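PDB 6QVM: multiheme cytochrome cf from Carboxydothermus ferrireducens DSM 11255, which probably passes electrons along a chain of c-type hemes to insoluble extracellular iron(III), working from within the S-layer of the cell. Local coordinates for residues P42-S47 against Q52-M57; T31-S36 against L95-L100; E25-D30 against V82-N87. One frame throughout, in Å; residues are numbered along the deposited sequence. Where two conformers were deposited one is given.

Interaction 1: P42-S47 against Q52-M57. With HEC (heme c), chain F.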
loop_
_atom_site.group_PDB
_atom_site.type_symbol
_atom_site.label_atom_id
_atom_site.label_comp_id
_atom_site.label_asym_id
_atom_site.label_seq_id
_atom_site.Cartn_x
_atom_site.Cartn_y
_atom_site.Cartn_z
ATOM N N PRO A 42 0.052 -22.600 24.227
ATOM C CA PRO A 42 1.012 -22.244 25.279
ATOM C C PRO A 42 1.743 -23.466 25.810
ATOM O O PRO A 42 1.226 -24.585 25.785
ATOM C CB PRO A 42 0.133 -21.610 26.364
ATOM C CG PRO A 42 -1.079 -21.143 25.635
ATOM C CD PRO A 42 -1.313 -22.159 24.551
ATOM N N ALA A 43 2.963 -23.233 26.305
ATOM C CA ALA A 43 3.769 -24.316 26.859
ATOM C C ALA A 43 3.024 -25.046 27.967
ATOM O O ALA A 43 3.120 -26.273 28.089
ATOM C CB ALA A 43 5.098 -23.772 27.380
ATOM N N SER A 44 2.259 -24.307 28.775
ATOM C CA SER A 44 1.512 -24.909 29.873
ATOM C C SER A 44 0.422 -25.864 29.399
ATOM O O SER A 44 -0.111 -26.613 30.223
ATOM C CB SER A 44 0.893 -23.820 30.750
ATOM O OG SER A 44 -0.140 -23.142 30.062
ATOM N N HIS A 45 0.085 -25.864 28.108
ATOM C CA HIS A 45 -0.938 -26.752 27.572
ATOM C C HIS A 45 -0.369 -28.019 26.951
ATOM O O HIS A 45 -1.145 -28.906 26.572
ATOM C CB HIS A 45 -1.760 -26.038 26.499
ATOM C CG HIS A 45 -2.633 -24.940 27.020
ATOM N ND1 HIS A 45 -2.228 -24.060 28.000
ATOM C CD2 HIS A 45 -3.892 -24.572 26.681
ATOM C CE1 HIS A 45 -3.198 -23.194 28.241
ATOM N NE2 HIS A 45 -4.221 -23.484 27.455
ATOM N N LYS A 46 0.950 -28.117 26.828
ATOM C CA LYS A 46 1.539 -29.135 25.976
ATOM C C LYS A 46 1.325 -30.532 26.537
ATOM O O LYS A 46 1.475 -30.772 27.738
ATOM C CB LYS A 46 3.032 -28.880 25.786
ATOM C CG LYS A 46 3.706 -29.879 24.856
ATOM C CD LYS A 46 5.035 -29.355 24.340
ATOM C CE LYS A 46 5.831 -30.462 23.669
ATOM N NZ LYS A 46 7.230 -30.043 23.391
ATOM N N SER A 47 0.966 -31.455 25.648
ATOM C CA SER A 47 0.893 -32.869 25.988
ATOM C C SER A 47 2.277 -33.491 25.860
ATOM O O SER A 47 2.914 -33.398 24.805
ATOM C CB SER A 47 -0.096 -33.598 25.082
ATOM O OG SER A 47 -1.432 -33.244 25.386
ATOM N N GLN A 52 -2.630 -36.481 28.124
ATOM C CA GLN A 52 -3.775 -35.786 27.542
ATOM C C GLN A 52 -3.809 -34.361 28.098
ATOM O O GLN A 52 -4.616 -34.012 28.961
ATOM C CB GLN A 52 -5.067 -36.542 27.820
ATOM C CG GLN A 52 -5.305 -37.714 26.888
ATOM C CD GLN A 52 -6.482 -38.569 27.314
ATOM O OE1 GLN A 52 -7.216 -38.235 28.249
ATOM N NE2 GLN A 52 -6.666 -39.685 26.629
ATOM N N GLY A 53 -2.923 -33.521 27.570
ATOM C CA GLY A 53 -2.891 -32.127 27.943
ATOM C C GLY A 53 -3.993 -31.315 27.280
ATOM O O GLY A 53 -4.801 -31.812 26.496
ATOM N N ARG A 54 -4.007 -30.019 27.598
ATOM C CA ARG A 54 -5.021 -29.128 27.047
ATOM C C ARG A 54 -4.840 -28.877 25.551
ATOM O O ARG A 54 -5.815 -28.512 24.880
ATOM C CB ARG A 54 -5.023 -27.799 27.809
ATOM C CG ARG A 54 -5.651 -27.892 29.192
ATOM C CD ARG A 54 -5.464 -26.614 29.978
ATOM N NE ARG A 54 -4.103 -26.483 30.486
ATOM C CZ ARG A 54 -3.665 -25.435 31.174
ATOM N NH1 ARG A 54 -4.484 -24.423 31.429
ATOM N NH2 ARG A 54 -2.419 -25.407 31.623
ATOM N N ASP A 55 -3.633 -29.073 25.008
ATOM C CA ASP A 55 -3.439 -28.858 23.580
ATOM C C ASP A 55 -4.201 -29.859 22.721
ATOM O O ASP A 55 -4.263 -29.674 21.503
ATOM C CB ASP A 55 -1.947 -28.886 23.229
ATOM C CG ASP A 55 -1.283 -30.231 23.508
ATOM O OD1 ASP A 55 -1.971 -31.208 23.851
ATOM O OD2 ASP A 55 -0.042 -30.305 23.385
ATOM N N GLN A 56 -4.760 -30.913 23.321
ATOM C CA GLN A 56 -5.573 -31.893 22.614
ATOM C C GLN A 56 -7.047 -31.807 22.983
ATOM O O GLN A 56 -7.829 -32.659 22.555
ATOM C CB GLN A 56 -5.081 -33.315 22.897
ATOM C CG GLN A 56 -3.776 -33.705 22.249
ATOM C CD GLN A 56 -3.369 -35.114 22.626
ATOM O OE1 GLN A 56 -4.213 -36.000 22.762
ATOM N NE2 GLN A 56 -2.073 -35.324 22.822
ATOM N N MET A 57 -7.444 -30.817 23.775
ATOM C CA MET A 57 -8.821 -30.703 24.224
ATOM C C MET A 57 -9.552 -29.638 23.410
ATOM O O MET A 57 -8.978 -28.972 22.547
ATOM C CB MET A 57 -8.866 -30.398 25.723
ATOM C CG MET A 57 -8.478 -31.580 26.598
ATOM S SD MET A 57 -8.225 -31.140 28.328
ATOM C CE MET A 57 -9.797 -30.383 28.737
HETATM FE FE HEC F . -5.924 -22.391 27.020
HETATM C CHA HEC F . -4.324 -19.705 28.559
HETATM C CHB HEC F . -4.798 -21.234 23.984
HETATM C CHC HEC F . -7.423 -25.068 25.428
HETATM C CHD HEC F . -7.472 -23.237 29.924
HETATM N NA HEC F . -4.762 -20.777 26.399
HETATM C C1A HEC F . -4.252 -19.758 27.180
HETATM C C2A HEC F . -3.625 -18.769 26.316
HETATM C C3A HEC F . -3.784 -19.199 25.042
HETATM C C4A HEC F . -4.489 -20.465 25.083
HETATM C CMA HEC F . -3.323 -18.549 23.717
HETATM C CAA HEC F . -2.962 -17.479 26.883
HETATM C CBA HEC F . -1.699 -17.001 26.159
HETATM C CGA HEC F . -0.481 -17.727 26.660
HETATM O O1A HEC F . 0.418 -18.033 25.833
HETATM O O2A HEC F . -0.411 -18.004 27.883
HETATM N NB HEC F . -6.112 -23.025 25.072
HETATM C C1B HEC F . -5.468 -22.441 23.994
HETATM C C2B HEC F . -5.626 -23.316 22.852
HETATM C C3B HEC F . -6.374 -24.367 23.233
HETATM C C4B HEC F . -6.683 -24.207 24.642
HETATM C CMB HEC F . -5.096 -23.012 21.435
HETATM C CAB HEC F . -6.819 -25.569 22.367
HETATM C CBB HEC F . -5.612 -26.401 21.876
HETATM N NC HEC F . -7.227 -23.840 27.551
HETATM C C1C HEC F . -7.707 -24.875 26.770
HETATM C C2C HEC F . -8.587 -25.702 27.586
HETATM C C3C HEC F . -8.488 -25.268 28.868
HETATM C C4C HEC F . -7.704 -24.045 28.832
HETATM C CMC HEC F . -9.197 -27.027 27.080
HETATM C CAC HEC F . -9.224 -25.711 30.169
HETATM C CBC HEC F . -9.300 -27.226 30.434
HETATM N ND HEC F . -5.919 -21.571 28.938
HETATM C C1D HEC F . -6.606 -22.166 29.995
HETATM C C2D HEC F . -6.272 -21.465 31.206
HETATM C C3D HEC F . -5.289 -20.364 30.791
HETATM C C4D HEC F . -5.124 -20.504 29.360
HETATM C CMD HEC F . -6.802 -21.780 32.618
HETATM C CAD HEC F . -4.636 -19.334 31.734
HETATM C CBD HEC F . -3.458 -20.000 32.435
HETATM C CGD HEC F . -2.329 -20.138 31.442
HETATM O O1D HEC F . -1.975 -19.115 30.792
HETATM O O2D HEC F . -1.792 -21.270 31.292
#

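Interaction 2: T31-S36 against L95-L100. With HEC (heme c), chain E.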
loop_
_atom_site.group_PDB
_atom_site.type_symbol
_atom_site.label_atom_id
_atom_site.label_comp_id
_atom_site.label_asym_id
_atom_site.label_seq_id
_atom_site.Cartn_x
_atom_site.Cartn_y
_atom_site.Cartn_z
ATOM N N THR A 31 -10.719 -29.658 7.376
ATOM C CA THR A 31 -9.480 -30.411 7.264
ATOM C C THR A 31 -9.430 -31.637 8.163
ATOM O O THR A 31 -8.612 -32.528 7.914
ATOM C CB THR A 31 -8.287 -29.505 7.586
ATOM O OG1 THR A 31 -8.408 -29.029 8.935
ATOM C CG2 THR A 31 -8.251 -28.321 6.629
ATOM N N GLY A 32 -10.279 -31.706 9.187
ATOM C CA GLY A 32 -10.214 -32.797 10.136
ATOM C C GLY A 32 -9.036 -32.735 11.080
ATOM O O GLY A 32 -8.643 -33.766 11.634
ATOM N N LYS A 33 -8.459 -31.552 11.285
ATOM C CA LYS A 33 -7.233 -31.392 12.049
ATOM C C LYS A 33 -7.497 -30.702 13.380
ATOM O O LYS A 33 -8.429 -29.904 13.516
ATOM C CB LYS A 33 -6.199 -30.587 11.254
ATOM C CG LYS A 33 -5.697 -31.277 10.000
ATOM C CD LYS A 33 -4.848 -32.485 10.339
ATOM C CE LYS A 33 -4.546 -33.286 9.087
ATOM N NZ LYS A 33 -3.686 -34.464 9.370
ATOM N N ASN A 34 -6.659 -31.026 14.364
ATOM C CA ASN A 34 -6.696 -30.333 15.645
ATOM C C ASN A 34 -6.279 -28.877 15.480
ATOM O O ASN A 34 -5.536 -28.523 14.556
ATOM C CB ASN A 34 -5.764 -31.014 16.646
ATOM C CG ASN A 34 -6.408 -32.204 17.319
ATOM O OD1 ASN A 34 -7.454 -32.690 16.883
ATOM N ND2 ASN A 34 -5.790 -32.677 18.397
ATOM N N CYS A 35 -6.749 -28.031 16.400
ATOM C CA CYS A 35 -6.313 -26.642 16.435
ATOM C C CYS A 35 -4.796 -26.569 16.496
ATOM O O CYS A 35 -4.168 -25.785 15.778
ATOM C CB CYS A 35 -6.923 -25.926 17.641
ATOM S SG CYS A 35 -8.691 -26.179 17.873
ATOM N N SER A 36 -4.191 -27.403 17.344
ATOM C CA SER A 36 -2.749 -27.382 17.553
ATOM C C SER A 36 -1.963 -27.772 16.306
ATOM O O SER A 36 -0.739 -27.599 16.288
ATOM C CB SER A 36 -2.384 -28.317 18.708
ATOM O OG SER A 36 -2.536 -29.673 18.325
ATOM N N LEU A 95 3.989 -36.020 5.461
ATOM C CA LEU A 95 4.424 -37.412 5.436
ATOM C C LEU A 95 3.992 -38.191 6.670
ATOM O O LEU A 95 4.089 -39.420 6.666
ATOM C CB LEU A 95 5.944 -37.488 5.281
ATOM C CG LEU A 95 6.516 -36.922 3.978
ATOM C CD1 LEU A 95 8.023 -37.132 3.902
ATOM C CD2 LEU A 95 5.823 -37.518 2.760
ATOM N N ASN A 96 3.523 -37.510 7.718
ATOM C CA ASN A 96 2.958 -38.205 8.866
ATOM C C ASN A 96 1.596 -38.820 8.567
ATOM O O ASN A 96 1.145 -39.679 9.331
ATOM C CB ASN A 96 2.835 -37.250 10.056
ATOM C CG ASN A 96 4.178 -36.850 10.633
ATOM O OD1 ASN A 96 5.114 -37.646 10.671
ATOM N ND2 ASN A 96 4.275 -35.614 11.103
ATOM N N TYR A 97 0.941 -38.416 7.476
ATOM C CA TYR A 97 -0.447 -38.806 7.233
ATOM C C TYR A 97 -0.762 -39.196 5.795
ATOM O O TYR A 97 -1.693 -39.979 5.588
ATOM C CB TYR A 97 -1.392 -37.666 7.640
ATOM C CG TYR A 97 -1.304 -37.263 9.094
ATOM C CD1 TYR A 97 -1.886 -38.043 10.084
ATOM C CD2 TYR A 97 -0.652 -36.096 9.476
ATOM C CE1 TYR A 97 -1.816 -37.679 11.417
ATOM C CE2 TYR A 97 -0.579 -35.723 10.806
ATOM C CZ TYR A 97 -1.164 -36.518 11.772
ATOM O OH TYR A 97 -1.091 -36.146 13.094
ATOM N N ASP A 98 -0.039 -38.698 4.798
ATOM C CA ASP A 98 -0.495 -38.783 3.418
ATOM C C ASP A 98 0.057 -40.015 2.713
ATOM O O ASP A 98 1.008 -40.641 3.186
ATOM C CB ASP A 98 -0.093 -37.516 2.662
ATOM C CG ASP A 98 -0.946 -36.324 3.038
ATOM O OD1 ASP A 98 -2.116 -36.535 3.422
ATOM O OD2 ASP A 98 -0.453 -35.181 2.953
ATOM N N PRO A 99 -0.546 -40.404 1.570
ATOM C CA PRO A 99 -0.005 -41.518 0.774
ATOM C C PRO A 99 1.508 -41.484 0.603
ATOM O O PRO A 99 2.087 -40.437 0.293
ATOM C CB PRO A 99 -0.719 -41.348 -0.570
ATOM C CG PRO A 99 -2.057 -40.800 -0.186
ATOM C CD PRO A 99 -1.846 -39.942 1.045
ATOM N N LEU A 100 2.152 -42.631 0.820
ATOM C CA LEU A 100 3.611 -42.738 0.767
ATOM C C LEU A 100 4.085 -43.005 -0.663
ATOM O O LEU A 100 4.723 -44.014 -0.972
ATOM C CB LEU A 100 4.095 -43.827 1.719
ATOM C CG LEU A 100 3.962 -43.552 3.217
ATOM C CD1 LEU A 100 4.397 -44.779 4.002
ATOM C CD2 LEU A 100 4.792 -42.338 3.609
HETATM FE FE HEC E . -7.589 -21.493 13.079
HETATM C CHA HEC E . -7.417 -18.155 12.254
HETATM C CHB HEC E . -9.192 -20.680 15.995
HETATM C CHC HEC E . -7.966 -24.846 13.788
HETATM C CHD HEC E . -5.670 -22.321 10.308
HETATM N NA HEC E . -8.200 -19.754 13.949
HETATM C C1A HEC E . -7.994 -18.479 13.460
HETATM C C2A HEC E . -8.501 -17.529 14.427
HETATM C C3A HEC E . -8.978 -18.230 15.470
HETATM C C4A HEC E . -8.798 -19.639 15.186
HETATM C CMA HEC E . -9.621 -17.660 16.751
HETATM C CAA HEC E . -8.448 -15.990 14.263
HETATM C CBA HEC E . -9.856 -15.413 14.149
HETATM C CGA HEC E . -10.397 -15.621 12.760
HETATM O O1A HEC E . -11.630 -15.836 12.631
HETATM O O2A HEC E . -9.601 -15.568 11.786
HETATM N NB HEC E . -8.411 -22.565 14.604
HETATM C C1B HEC E . -9.064 -22.021 15.695
HETATM C C2B HEC E . -9.592 -23.113 16.486
HETATM C C3B HEC E . -9.246 -24.270 15.886
HETATM C C4B HEC E . -8.507 -23.943 14.680
HETATM C CMB HEC E . -10.370 -22.918 17.807
HETATM C CAB HEC E . -9.574 -25.706 16.360
HETATM C CBB HEC E . -11.098 -25.968 16.389
HETATM N NC HEC E . -6.914 -23.237 12.234
HETATM C C1C HEC E . -7.222 -24.516 12.670
HETATM C C2C HEC E . -6.622 -25.471 11.752
HETATM C C3C HEC E . -6.028 -24.775 10.755
HETATM C C4C HEC E . -6.181 -23.359 11.062
HETATM C CMC HEC E . -6.791 -27.005 11.862
HETATM C CAC HEC E . -5.234 -25.319 9.530
HETATM C CBC HEC E . -6.061 -26.264 8.626
HETATM N ND HEC E . -6.683 -20.410 11.528
HETATM C C1D HEC E . -5.943 -20.979 10.490
HETATM C C2D HEC E . -5.502 -19.926 9.609
HETATM C C3D HEC E . -6.047 -18.630 10.222
HETATM C C4D HEC E . -6.769 -19.027 11.404
HETATM C CMD HEC E . -4.664 -20.074 8.322
HETATM C CAD HEC E . -5.893 -17.195 9.689
HETATM C CBD HEC E . -7.036 -16.965 8.703
HETATM C CGD HEC E . -7.018 -15.551 8.182
HETATM O O1D HEC E . -6.839 -14.606 8.996
HETATM O O2D HEC E . -7.200 -15.378 6.947
#

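Interaction 3: E25-D30 against V82-N87. With HEC (heme c), chain E.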
loop_
_atom_site.group_PDB
_atom_site.type_symbol
_atom_site.label_atom_id
_atom_site.label_comp_id
_atom_site.label_asym_id
_atom_site.label_seq_id
_atom_site.Cartn_x
_atom_site.Cartn_y
_atom_site.Cartn_z
ATOM N N GLU A 25 -12.391 -22.626 13.571
ATOM C CA GLU A 25 -13.184 -23.833 13.769
ATOM C C GLU A 25 -13.671 -24.391 12.439
ATOM O O GLU A 25 -13.804 -25.609 12.279
ATOM C CB GLU A 25 -14.358 -23.537 14.698
ATOM C CG GLU A 25 -13.932 -23.204 16.115
ATOM C CD GLU A 25 -15.048 -22.603 16.958
ATOM O OE1 GLU A 25 -15.228 -21.365 16.920
ATOM O OE2 GLU A 25 -15.739 -23.367 17.666
ATOM N N GLN A 26 -13.941 -23.513 11.470
ATOM C CA GLN A 26 -14.368 -23.971 10.155
ATOM C C GLN A 26 -13.252 -24.738 9.459
ATOM O O GLN A 26 -13.481 -25.814 8.895
ATOM C CB GLN A 26 -14.819 -22.786 9.307
ATOM C CG GLN A 26 -15.488 -23.198 8.010
ATOM C CD GLN A 26 -16.638 -24.163 8.231
ATOM O OE1 GLN A 26 -16.576 -25.320 7.819
ATOM N NE2 GLN A 26 -17.702 -23.688 8.871
ATOM N N TYR A 27 -12.029 -24.197 9.488
ATOM C CA TYR A 27 -10.897 -24.898 8.889
ATOM C C TYR A 27 -10.630 -26.222 9.591
ATOM O O TYR A 27 -10.116 -27.161 8.974
ATOM C CB TYR A 27 -9.640 -24.026 8.929
ATOM C CG TYR A 27 -9.761 -22.694 8.216
ATOM C CD1 TYR A 27 -10.669 -22.515 7.180
ATOM C CD2 TYR A 27 -8.963 -21.617 8.578
ATOM C CE1 TYR A 27 -10.780 -21.297 6.528
ATOM C CE2 TYR A 27 -9.071 -20.396 7.937
ATOM C CZ TYR A 27 -9.981 -20.240 6.913
ATOM O OH TYR A 27 -10.088 -19.021 6.273
ATOM N N ALA A 28 -10.959 -26.309 10.882
ATOM C CA ALA A 28 -10.811 -27.568 11.601
ATOM C C ALA A 28 -11.764 -28.623 11.052
ATOM O O ALA A 28 -11.372 -29.774 10.837
ATOM C CB ALA A 28 -11.038 -27.343 13.094
ATOM N N LYS A 29 -13.020 -28.242 10.807
ATOM C CA LYS A 29 -13.966 -29.163 10.184
ATOM C C LYS A 29 -13.533 -29.522 8.766
ATOM O O LYS A 29 -13.496 -30.701 8.401
ATOM C CB LYS A 29 -15.370 -28.556 10.185
ATOM C CG LYS A 29 -16.069 -28.647 11.530
ATOM C CD LYS A 29 -16.928 -27.426 11.795
ATOM C CE LYS A 29 -17.120 -27.214 13.283
ATOM N NZ LYS A 29 -17.644 -25.860 13.590
ATOM N N ASP A 30 -13.196 -28.512 7.956
ATOM C CA ASP A 30 -12.834 -28.752 6.563
ATOM C C ASP A 30 -11.662 -29.715 6.438
ATOM O O ASP A 30 -11.613 -30.521 5.500
ATOM C CB ASP A 30 -12.498 -27.428 5.875
ATOM C CG ASP A 30 -13.635 -26.424 5.941
ATOM O OD1 ASP A 30 -14.800 -26.847 6.079
ATOM O OD2 ASP A 30 -13.364 -25.209 5.852
ATOM N N VAL A 82 0.995 -21.974 8.414
ATOM C CA VAL A 82 1.550 -21.103 7.383
ATOM C C VAL A 82 1.404 -21.744 6.006
ATOM O O VAL A 82 0.854 -21.139 5.076
ATOM C CB VAL A 82 3.021 -20.779 7.693
ATOM C CG1 VAL A 82 3.680 -20.151 6.487
ATOM C CG2 VAL A 82 3.126 -19.867 8.903
ATOM N N LEU A 83 1.875 -22.986 5.863
ATOM C CA LEU A 83 1.780 -23.684 4.584
ATOM C C LEU A 83 0.332 -23.806 4.133
ATOM O O LEU A 83 0.018 -23.597 2.956
ATOM C CB LEU A 83 2.421 -25.067 4.691
ATOM C CG LEU A 83 3.908 -25.097 5.047
ATOM C CD1 LEU A 83 4.378 -26.528 5.275
ATOM C CD2 LEU A 83 4.739 -24.420 3.967
ATOM N N PHE A 84 -0.561 -24.167 5.056
ATOM C CA PHE A 84 -1.986 -24.207 4.747
ATOM C C PHE A 84 -2.443 -22.893 4.126
ATOM O O PHE A 84 -3.096 -22.878 3.078
ATOM C CB PHE A 84 -2.775 -24.521 6.025
ATOM C CG PHE A 84 -4.271 -24.390 5.880
ATOM C CD1 PHE A 84 -5.024 -25.422 5.341
ATOM C CD2 PHE A 84 -4.925 -23.246 6.315
ATOM C CE1 PHE A 84 -6.394 -25.307 5.222
ATOM C CE2 PHE A 84 -6.296 -23.125 6.191
ATOM C CZ PHE A 84 -7.031 -24.158 5.646
ATOM N N MET A 85 -2.066 -21.771 4.741
ATOM C CA MET A 85 -2.536 -20.478 4.261
ATOM C C MET A 85 -1.844 -20.080 2.960
ATOM O O MET A 85 -2.472 -19.479 2.083
ATOM C CB MET A 85 -2.334 -19.415 5.336
ATOM C CG MET A 85 -3.111 -18.144 5.074
ATOM S SD MET A 85 -3.150 -17.035 6.489
ATOM C CE MET A 85 -4.005 -15.624 5.788
ATOM N N GLN A 86 -0.556 -20.405 2.810
ATOM C CA GLN A 86 0.132 -20.137 1.551
ATOM C C GLN A 86 -0.415 -20.975 0.398
ATOM O O GLN A 86 -0.297 -20.561 -0.762
ATOM C CB GLN A 86 1.633 -20.390 1.700
ATOM C CG GLN A 86 2.314 -19.520 2.737
ATOM C CD GLN A 86 3.821 -19.624 2.686
ATOM O OE1 GLN A 86 4.407 -20.644 3.055
ATOM N NE2 GLN A 86 4.463 -18.560 2.225
ATOM N N ASN A 87 -1.007 -22.134 0.694
ATOM C CA ASN A 87 -1.551 -23.037 -0.313
ATOM C C ASN A 87 -3.011 -22.749 -0.633
ATOM O O ASN A 87 -3.753 -23.671 -1.004
ATOM C CB ASN A 87 -1.380 -24.485 0.150
ATOM C CG ASN A 87 0.009 -25.022 -0.123
ATOM O OD1 ASN A 87 0.742 -24.486 -0.957
ATOM N ND2 ASN A 87 0.381 -26.081 0.582
HETATM FE FE HEC E . -7.589 -21.493 13.079
HETATM C CHA HEC E . -7.417 -18.155 12.254
HETATM C CHB HEC E . -9.192 -20.680 15.995
HETATM C CHC HEC E . -7.966 -24.846 13.788
HETATM C CHD HEC E . -5.670 -22.321 10.308
HETATM N NA HEC E . -8.200 -19.754 13.949
HETATM C C1A HEC E . -7.994 -18.479 13.460
HETATM C C2A HEC E . -8.501 -17.529 14.427
HETATM C C3A HEC E . -8.978 -18.230 15.470
HETATM C C4A HEC E . -8.798 -19.639 15.186
HETATM C CMA HEC E . -9.621 -17.660 16.751
HETATM C CAA HEC E . -8.448 -15.990 14.263
HETATM C CBA HEC E . -9.856 -15.413 14.149
HETATM C CGA HEC E . -10.397 -15.621 12.760
HETATM O O1A HEC E . -11.630 -15.836 12.631
HETATM O O2A HEC E . -9.601 -15.568 11.786
HETATM N NB HEC E . -8.411 -22.565 14.604
HETATM C C1B HEC E . -9.064 -22.021 15.695
HETATM C C2B HEC E . -9.592 -23.113 16.486
HETATM C C3B HEC E . -9.246 -24.270 15.886
HETATM C C4B HEC E . -8.507 -23.943 14.680
HETATM C CMB HEC E . -10.370 -22.918 17.807
HETATM C CAB HEC E . -9.574 -25.706 16.360
HETATM C CBB HEC E . -11.098 -25.968 16.389
HETATM N NC HEC E . -6.914 -23.237 12.234
HETATM C C1C HEC E . -7.222 -24.516 12.670
HETATM C C2C HEC E . -6.622 -25.471 11.752
HETATM C C3C HEC E . -6.028 -24.775 10.755
HETATM C C4C HEC E . -6.181 -23.359 11.062
HETATM C CMC HEC E . -6.791 -27.005 11.862
HETATM C CAC HEC E . -5.234 -25.319 9.530
HETATM C CBC HEC E . -6.061 -26.264 8.626
HETATM N ND HEC E . -6.683 -20.410 11.528
HETATM C C1D HEC E . -5.943 -20.979 10.490
HETATM C C2D HEC E . -5.502 -19.926 9.609
HETATM C C3D HEC E . -6.047 -18.630 10.222
HETATM C C4D HEC E . -6.769 -19.027 11.404
HETATM C CMD HEC E . -4.664 -20.074 8.322
HETATM C CAD HEC E . -5.893 -17.195 9.689
HETATM C CBD HEC E . -7.036 -16.965 8.703
HETATM C CGD HEC E . -7.018 -15.551 8.182
HETATM O O1D HEC E . -6.839 -14.606 8.996
HETATM O O2D HEC E . -7.200 -15.378 6.947
#

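Interaction 1: P42-S47 against Q52-M57
At a bis-histidine heme c site, His45 and Arg54 meet in the loop joining helices 35-38 and 59-63, which doubles back on itself here. His45 NE2 binds the heme iron at 2.1 Å, and His63 supplies the second axial ligand. The guanidinium of Arg54 lies flat on one face of the imidazole, planes 14° apart, while Pro42 CD covers the opposite face. At the ring edge, His45 ND1 donates in plane to Ser44 OG at 3.1 Å, and that hydroxyl in turn donates to propionate oxygen O2D of the heme. Arg54 NH2 reaches Ser44 O, coming in well above its carbonyl plane at 3.0 Å.

Farther along, the Asp55 carboxylate is turned between its own backbone N and carbonyl carbon (chi1 63°) and takes two bonds from Ser47. OD2 receives Ser47 N from above the carboxylate plane, and Asp55 OD1 receives Ser47 OG on its syn side at 2.6 Å. Ser47 OG also accepts Gly53 N at 2.7 Å; a side chain on Gly53 would run into this hydroxyl and His45 O. Asp55 N closes the turn onto His45 O at 2.9 Å. With both faces covered and ND1 tied to a propionate through Ser44, the imidazole's rotation is fixed, and its donor strength toward iron is probably tuned, with the Arg54 charge close to the porphyrin likely to influence the potential.

Interaction 2: T31-S36 against L95-L100
Lys33 NZ is gripped by two aromatic rings: it sits over one face of Tyr97, 3.6 Å from the ring centroid, and Lys33 makes a second cation-pi contact with Tyr37. Over Tyr97 the ammonium is displaced toward the rim, 18° off the ring normal, on the CD2 and CE2 side. Its closest approach is 3.4 Å, from Lys33 NZ to Tyr97 CD2. The lysine chain bends at chi2 (-69°) and then runs straight, which carries the ammonium out to the tyrosine although the backbones stay apart, the CA atoms of Lys33 and Tyr97 being 11.1 Å from each other.

At its root, Lys33 is tied to the heme side. Lys33 CB packs on methyl CMC of the heme at 3.7 Å, and Cys35, the first cysteine of a CXXCH motif, is joined covalently through SG to vinyl-derived carbon CAB. Gly32, with positive phi, ends the helix before it, and Lys33 N makes a weak bond back to Thr31 OG1, whose hydroxyl is also hydrogen-bonded to Tyr27 O. On the other side, Tyr97 projects from a loop whose Leu95 is packed against helices 199-212 and 102-113, and Asp98 OD2 turns back to Asp94 N.

This is therefore a slender surface bridge between the heme-binding start of the chain and the loop leading into helix 102-113. No hydrogen bond crosses it. The nearest carboxylate oxygen in the partner segment, Asp98 OD1, is 6.5 Å from Lys33 NZ, so the opposite charges can act on each other only at a distance. The attraction is that of a cation for pi electrons, which probably tolerates some sliding of the ammonium over the ring.

Interaction 3: E25-D30 against V82-N87
Tyr27 and Phe84 reach toward each other from helix 25-31 and helix 79-86, whose backbones stay well apart, with 9.9 Å between the two CA atoms. Together they line a heme c pocket beside the porphyrin, the two side chains making the contact that the backbones are too far apart to make. The rings are oblique to one another, planes at 56°. Phe84 CE2 comes over one face of the tyrosine toward its rim, 3.9 Å from Tyr27 CD2. The edge of the tyrosine ring is turned to the heme, Tyr27 CD2 lying 3.6 Å from pyrrole carbon C1D. The tyrosine hydroxyl is hydrogen-bonded to Lys89 NZ, just beyond the second helix.

Phe84 carries CG anti to the backbone N (chi1 171°), and this swings its ring onto the methyl CBC of the heme's thioether-bearing ethyl group, which sits over the centre of one phenyl face. Heme methyl CMD lies at the ring edge. Replacing Phe84 with alanine would probably uncover CBC and open a gap against the Tyr27 face, letting the tyrosine ring shift. Helix 25-31 adds Ala28 CB, packed on CBB. A second heme touches Met85, the next residue of the other helix; the extended chain of Met85 runs past CMD of the first heme, and Met85 CE ends 3.4 Å from propionate oxygen O2D of that same heme.

From the N terminus, helix 25-31 supplies the first half of interaction 3, and 31-36 follows at once with the first half of interaction 2. Interaction 1 then closes a short loop between 42-47 and 52-57. The chain returns at 82-87 to complete interaction 3 and at 95-100 to complete interaction 2, so these two long closures cross, and both enclose interaction 1. Interactions 2 and 3 share heme E and touch where Thr31 CG2 packs on Phe84 CE1; interaction 1 serves heme F and meets interaction 2 through Asp55 and Ser36. Interaction 3 ties the N-terminal helix to helix 79-86, interaction 2 ties the segment after it to the loop before helix 102-113, and interaction 1 folds one loop on itself.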